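Long-range contacts in hypothetical protein PAE2307 (PDB 1WVQ), which probably acts as an adenosine-specific kinase of an ancient conserved family and carries a stably phosphorylated side chain: residues A[37-42]-A[97-102]; A[44-49]-A[89-94]. One frame throughout, in Å; residues are numbered along the deposited sequence.

Contact 1 of 2, residues A[37-42]-A[97-102]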
loop_
_atom_site.group_PDB
_atom_site.type_symbol
_atom_site.label_atom_id
_atom_site.label_comp_id
_atom_site.label_asym_id
_atom_site.label_seq_id
_atom_site.Cartn_x
_atom_site.Cartn_y
_atom_site.Cartn_z
ATOM N N GLU A 37 -7.345 -10.268 -12.851
ATOM C CA GLU A 37 -8.234 -9.672 -11.863
ATOM C C GLU A 37 -7.915 -8.215 -11.576
ATOM O O GLU A 37 -8.818 -7.388 -11.457
ATOM C CB GLU A 37 -8.198 -10.500 -10.577
ATOM C CG GLU A 37 -8.883 -11.852 -10.736
ATOM C CD GLU A 37 -8.971 -12.629 -9.443
ATOM O OE1 GLU A 37 -9.213 -12.008 -8.392
ATOM O OE2 GLU A 37 -8.819 -13.865 -9.481
ATOM N N ALA A 38 -6.631 -7.897 -11.476
ATOM C CA ALA A 38 -6.213 -6.529 -11.210
ATOM C C ALA A 38 -6.729 -5.600 -12.308
ATOM O O ALA A 38 -7.159 -4.478 -12.040
ATOM C CB ALA A 38 -4.690 -6.461 -11.134
ATOM N N LEU A 39 -6.695 -6.082 -13.546
ATOM C CA LEU A 39 -7.148 -5.281 -14.673
ATOM C C LEU A 39 -8.666 -5.130 -14.747
ATOM O O LEU A 39 -9.174 -4.011 -14.782
ATOM C CB LEU A 39 -6.612 -5.873 -15.982
ATOM C CG LEU A 39 -5.084 -5.861 -16.116
ATOM C CD1 LEU A 39 -4.667 -6.738 -17.284
ATOM C CD2 LEU A 39 -4.581 -4.439 -16.313
ATOM N N VAL A 40 -9.394 -6.246 -14.743
ATOM C CA VAL A 40 -10.851 -6.185 -14.851
ATOM C C VAL A 40 -11.563 -5.473 -13.707
ATOM O O VAL A 40 -12.647 -4.926 -13.903
ATOM C CB VAL A 40 -11.486 -7.601 -15.015
ATOM C CG1 VAL A 40 -10.866 -8.316 -16.191
ATOM C CG2 VAL A 40 -11.333 -8.421 -13.737
ATOM N N THR A 41 -10.962 -5.462 -12.520
ATOM C CA THR A 41 -11.586 -4.809 -11.372
ATOM C C THR A 41 -11.150 -3.355 -11.210
ATOM O O THR A 41 -11.611 -2.662 -10.302
ATOM C CB THR A 41 -11.281 -5.567 -10.054
ATOM O OG1 THR A 41 -9.867 -5.589 -9.820
ATOM C CG2 THR A 41 -11.797 -6.992 -10.128
ATOM N N SER A 42 -10.274 -2.893 -12.094
ATOM C CA SER A 42 -9.786 -1.520 -12.026
ATOM C C SER A 42 -10.613 -0.531 -12.835
ATOM O O SER A 42 -10.858 0.577 -12.373
ATOM C CB SER A 42 -8.336 -1.429 -12.509
ATOM O OG SER A 42 -7.431 -1.917 -11.535
ATOM N N ILE A 97 -1.950 4.505 -15.588
ATOM C CA ILE A 97 -2.169 5.049 -14.250
ATOM C C ILE A 97 -3.463 4.545 -13.613
ATOM O O ILE A 97 -3.612 4.593 -12.394
ATOM C CB ILE A 97 -2.163 6.615 -14.211
ATOM C CG1 ILE A 97 -3.218 7.196 -15.156
ATOM C CG2 ILE A 97 -0.762 7.130 -14.518
ATOM C CD1 ILE A 97 -3.406 8.712 -15.001
ATOM N N ASN A 98 -4.391 4.045 -14.428
ATOM C CA ASN A 98 -5.647 3.531 -13.890
ATOM C C ASN A 98 -5.483 2.141 -13.276
ATOM O O ASN A 98 -6.323 1.717 -12.486
ATOM C CB ASN A 98 -6.726 3.407 -14.981
ATOM C CG ASN A 98 -7.060 4.722 -15.655
ATOM O OD1 ASN A 98 -7.292 4.785 -16.864
ATOM N ND2 ASN A 98 -7.055 5.794 -14.871
ATOM N N VAL A 99 -4.413 1.434 -13.633
ATOM C CA VAL A 99 -4.216 0.066 -13.145
ATOM C C VAL A 99 -2.861 -0.272 -12.526
ATOM O O VAL A 99 -2.711 -1.332 -11.918
ATOM C CB VAL A 99 -4.444 -0.954 -14.298
ATOM C CG1 VAL A 99 -5.831 -0.779 -14.897
ATOM C CG2 VAL A 99 -3.379 -0.758 -15.385
ATOM N N LEU A 100 -1.882 0.614 -12.648
ATOM C CA LEU A 100 -0.550 0.301 -12.140
ATOM C C LEU A 100 -0.391 -0.008 -10.656
ATOM O O LEU A 100 0.333 -0.934 -10.306
ATOM C CB LEU A 100 0.448 1.391 -12.555
ATOM C CG LEU A 100 0.964 1.274 -13.997
ATOM C CD1 LEU A 100 1.697 2.542 -14.398
ATOM C CD2 LEU A 100 1.876 0.058 -14.116
ATOM N N ASN A 101 -1.047 0.727 -9.769
ATOM C CA ASN A 101 -0.856 0.414 -8.356
ATOM C C ASN A 101 -1.423 -0.958 -7.989
ATOM O O ASN A 101 -0.872 -1.659 -7.133
ATOM C CB ASN A 101 -1.432 1.526 -7.475
ATOM C CG ASN A 101 -0.532 2.751 -7.434
ATOM O OD1 ASN A 101 0.539 2.776 -8.050
ATOM N ND2 ASN A 101 -0.961 3.773 -6.707
ATOM N N ALA A 102 -2.503 -1.361 -8.650
ATOM C CA ALA A 102 -3.074 -2.674 -8.388
ATOM C C ALA A 102 -2.047 -3.714 -8.843
ATOM O O ALA A 102 -1.809 -4.714 -8.168
ATOM C CB ALA A 102 -4.381 -2.842 -9.148
#
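Leu39 and Val99 meet where two helices, 31-40 and 96-104, pack side by side on one face of the five-stranded antiparallel sheet, a worked example of helix pairing in an alpha+beta layer. Leu39 CD2 lies against the branch of Val99, 4.0 Å from Val99 CG2 and as near to Val99 CB. With its CG beside the backbone N (chi1 -64°), Leu39 sends this methyl across to the neighbouring helix. The other methyl of Val99 takes a different partner: Val99 CG1 packs 3.5 Å from Ser42 CB. At the other end of the contact Ala38 CB faces Ala102 CB at 4.1 Å, and Ala102 CB also lies near Ser42 OG. No hydrogen bond joins the segments; van der Waals packing does the work, and it includes Ser42 CB against Asn98 O.

The hydroxyl of Ser42 is turned back on its own chain. Ser42 OG donates to Ala38 O over 2.6 Å, nearly along the C=O axis, and this fixes the side chain against Val99. Further out, Leu39 rests on Phe48 and Val99 on Ile22, both from the sheet beneath. Asn98 ND2 binds Thr41 O of the second subunit, and the reciprocal bond also forms. At the last turn of helix 31-40, Glu37 O accepts from both Thr41 OG1, at 2.6 Å, and Thr41 N, one from each face of its plane.

Contact 2 of 2, residues A[44-49]-A[89-94]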
loop_
_atom_site.group_PDB
_atom_site.type_symbol
_atom_site.label_atom_id
_atom_site.label_comp_id
_atom_site.label_asym_id
_atom_site.label_seq_id
_atom_site.Cartn_x
_atom_site.Cartn_y
_atom_site.Cartn_z
ATOM N N PRO A 44 -14.159 -0.340 -15.536
ATOM C CA PRO A 44 -15.294 -1.041 -16.147
ATOM C C PRO A 44 -15.153 -1.486 -17.603
ATOM O O PRO A 44 -15.381 -2.654 -17.919
ATOM C CB PRO A 44 -16.449 -0.056 -15.966
ATOM C CG PRO A 44 -16.111 0.623 -14.693
ATOM C CD PRO A 44 -14.617 0.885 -14.856
ATOM N N GLY A 45 -14.782 -0.574 -18.495
ATOM C CA GLY A 45 -14.689 -0.962 -19.894
ATOM C C GLY A 45 -13.320 -1.311 -20.449
ATOM O O GLY A 45 -13.127 -1.304 -21.666
ATOM N N VAL A 46 -12.372 -1.636 -19.582
ATOM C CA VAL A 46 -11.032 -1.954 -20.052
ATOM C C VAL A 46 -10.987 -3.160 -20.989
ATOM O O VAL A 46 -11.675 -4.157 -20.775
ATOM C CB VAL A 46 -10.056 -2.210 -18.858
ATOM C CG1 VAL A 46 -10.483 -3.454 -18.069
ATOM C CG2 VAL A 46 -8.620 -2.364 -19.378
ATOM N N LYS A 47 -10.201 -3.032 -22.054
ATOM C CA LYS A 47 -9.998 -4.123 -22.997
ATOM C C LYS A 47 -8.529 -4.457 -22.809
ATOM O O LYS A 47 -7.689 -3.562 -22.725
ATOM C CB LYS A 47 -10.279 -3.680 -24.432
ATOM C CG LYS A 47 -11.742 -3.345 -24.687
ATOM C CD LYS A 47 -12.648 -4.519 -24.340
ATOM C CE LYS A 47 -14.120 -4.189 -24.605
ATOM N NZ LYS A 47 -15.042 -5.215 -24.046
ATOM N N PHE A 48 -8.199 -5.739 -22.741
ATOM C CA PHE A 48 -6.810 -6.090 -22.488
ATOM C C PHE A 48 -6.422 -7.491 -22.922
ATOM O O PHE A 48 -7.265 -8.330 -23.241
ATOM C CB PHE A 48 -6.546 -5.991 -20.986
ATOM C CG PHE A 48 -7.404 -6.919 -20.179
ATOM C CD1 PHE A 48 -8.719 -6.579 -19.866
ATOM C CD2 PHE A 48 -6.938 -8.182 -19.825
ATOM C CE1 PHE A 48 -9.561 -7.484 -19.220
ATOM C CE2 PHE A 48 -7.770 -9.101 -19.178
ATOM C CZ PHE A 48 -9.087 -8.749 -18.876
ATOM N N GLY A 49 -5.114 -7.715 -22.900
ATOM C CA GLY A 49 -4.539 -9.004 -23.210
ATOM C C GLY A 49 -3.378 -9.114 -22.241
ATOM O O GLY A 49 -2.616 -8.164 -22.088
ATOM N N ILE A 89 1.362 -6.876 -20.758
ATOM C CA ILE A 89 -0.031 -6.458 -20.731
ATOM C C ILE A 89 -0.249 -5.372 -21.776
ATOM O O ILE A 89 0.523 -4.423 -21.856
ATOM C CB ILE A 89 -0.424 -5.847 -19.359
ATOM C CG1 ILE A 89 -0.295 -6.890 -18.247
ATOM C CG2 ILE A 89 -1.858 -5.308 -19.420
ATOM C CD1 ILE A 89 -0.396 -6.296 -16.854
ATOM N N TYR A 90 -1.286 -5.536 -22.590
ATOM C CA TYR A 90 -1.658 -4.521 -23.572
ATOM C C TYR A 90 -3.067 -4.096 -23.171
ATOM O O TYR A 90 -3.938 -4.944 -22.939
ATOM C CB TYR A 90 -1.672 -5.071 -25.006
ATOM C CG TYR A 90 -0.326 -5.063 -25.705
ATOM C CD1 TYR A 90 0.537 -6.151 -25.614
ATOM C CD2 TYR A 90 0.065 -3.978 -26.493
ATOM C CE1 TYR A 90 1.759 -6.169 -26.294
ATOM C CE2 TYR A 90 1.286 -3.985 -27.178
ATOM C CZ TYR A 90 2.123 -5.087 -27.077
ATOM O OH TYR A 90 3.303 -5.128 -27.796
ATOM N N ILE A 91 -3.287 -2.788 -23.077
ATOM C CA ILE A 91 -4.591 -2.268 -22.689
ATOM C C ILE A 91 -5.132 -1.164 -23.586
ATOM O O ILE A 91 -4.381 -0.346 -24.123
ATOM C CB ILE A 91 -4.585 -1.688 -21.250
ATOM C CG1 ILE A 91 -3.399 -0.736 -21.072
ATOM C CG2 ILE A 91 -4.581 -2.810 -20.225
ATOM C CD1 ILE A 91 -3.458 0.065 -19.781
ATOM N N ARG A 92 -6.456 -1.168 -23.717
ATOM C CA ARG A 92 -7.214 -0.172 -24.469
ATOM C C ARG A 92 -8.345 0.245 -23.530
ATOM O O ARG A 92 -8.759 -0.531 -22.661
ATOM C CB ARG A 92 -7.839 -0.768 -25.736
ATOM C CG ARG A 92 -6.913 -0.950 -26.926
ATOM C CD ARG A 92 -7.723 -1.508 -28.104
ATOM N NE ARG A 92 -6.900 -1.853 -29.262
ATOM C CZ ARG A 92 -6.384 -0.977 -30.119
ATOM N NH1 ARG A 92 -6.597 0.327 -29.970
ATOM N NH2 ARG A 92 -5.647 -1.413 -31.134
ATOM N N ASN A 93 -8.837 1.466 -23.708
ATOM C CA ASN A 93 -9.940 2.003 -22.913
ATOM C C ASN A 93 -9.614 2.117 -21.436
ATOM O O ASN A 93 -10.490 2.023 -20.573
ATOM C CB ASN A 93 -11.185 1.151 -23.131
ATOM C CG ASN A 93 -11.504 0.993 -24.597
ATOM O OD1 ASN A 93 -11.587 1.983 -25.334
ATOM N ND2 ASN A 93 -11.669 -0.249 -25.040
ATOM N N ALA A 94 -8.333 2.342 -21.172
ATOM C CA ALA A 94 -7.799 2.511 -19.830
ATOM C C ALA A 94 -6.341 2.909 -20.011
ATOM O O ALA A 94 -5.697 2.492 -20.971
ATOM C CB ALA A 94 -7.896 1.202 -19.041
#
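Neighbouring strands of the five-stranded antiparallel sheet form this contact: 47-53 and 87-92 run side by side, their short segments 4.7 Å apart and at 166° between N-to-C directions. Lys47 with Arg92 and Gly49 with Tyr90 are hydrogen-bonded pairs, each closed by two backbone bonds; Phe48 with Ile91 is the non-hydrogen-bonded pair between them. The bond from Lys47 N to Arg92 O is 3.0 Å long. Weaker CA-H...O contacts fill in, among them Ile91 CA to Lys47 O at 3.4 Å.

Side chains alternate between the faces. Phe48 CB touches Ile91 CG2 at 3.8 Å, but a chi1 of 61° sets CG between the backbone N and the carbonyl carbon and carries the ring away from Ile91, onto Leu39 and Val40 of helix 31-40. On the opposite face Lys47 CB and Arg92 CB lie side by side, 4.0 Å apart. Helix 68-81 covers them, the extended Arg92 chain reaching a salt bridge with Glu69 there, while Tyr90 OH binds Pro14 O. On the far side of 46-48, Asn66 ND2 donates to Val46 O and Asn66 OD1 accepts from Phe48 N.

Just after the strand, Asn93 has a left-handed helical backbone. Its side chain crosses that of Lys47, which is bent at chi2, and Asn93 ND2 comes within 3.1 Å of Lys47 CG, a close meeting that is not a hydrogen bond. Asn93 CB lies 3.5 Å from Gly45 O, and beyond it Ala94 CB packs 3.7 Å from Val46 CG2.

The two contacts are stacked layers of one unit, their centres about 10 Å apart. Contact 2 supplies part of the sheet and contact 1 the helices laid on it; along the chain contact 2 is nested within the loop that contact 1 closes. Helix 31-40 leads into strand 47-53, and strand 87-92 into helix 96-104. The seam is largely apolar, with Val40 CG1 3.3 Å from Phe48 CZ; Leu39 CD1 lies 3.7 Å from Phe48 CD2 and 3.8 Å from Ile89 CG2, so one methyl spans both strands. His85, seen as phosphohistidine, precedes strand 87-92 by two residues, which ties the modified site in sequence to contact 2. Both contacts also touch the second subunit.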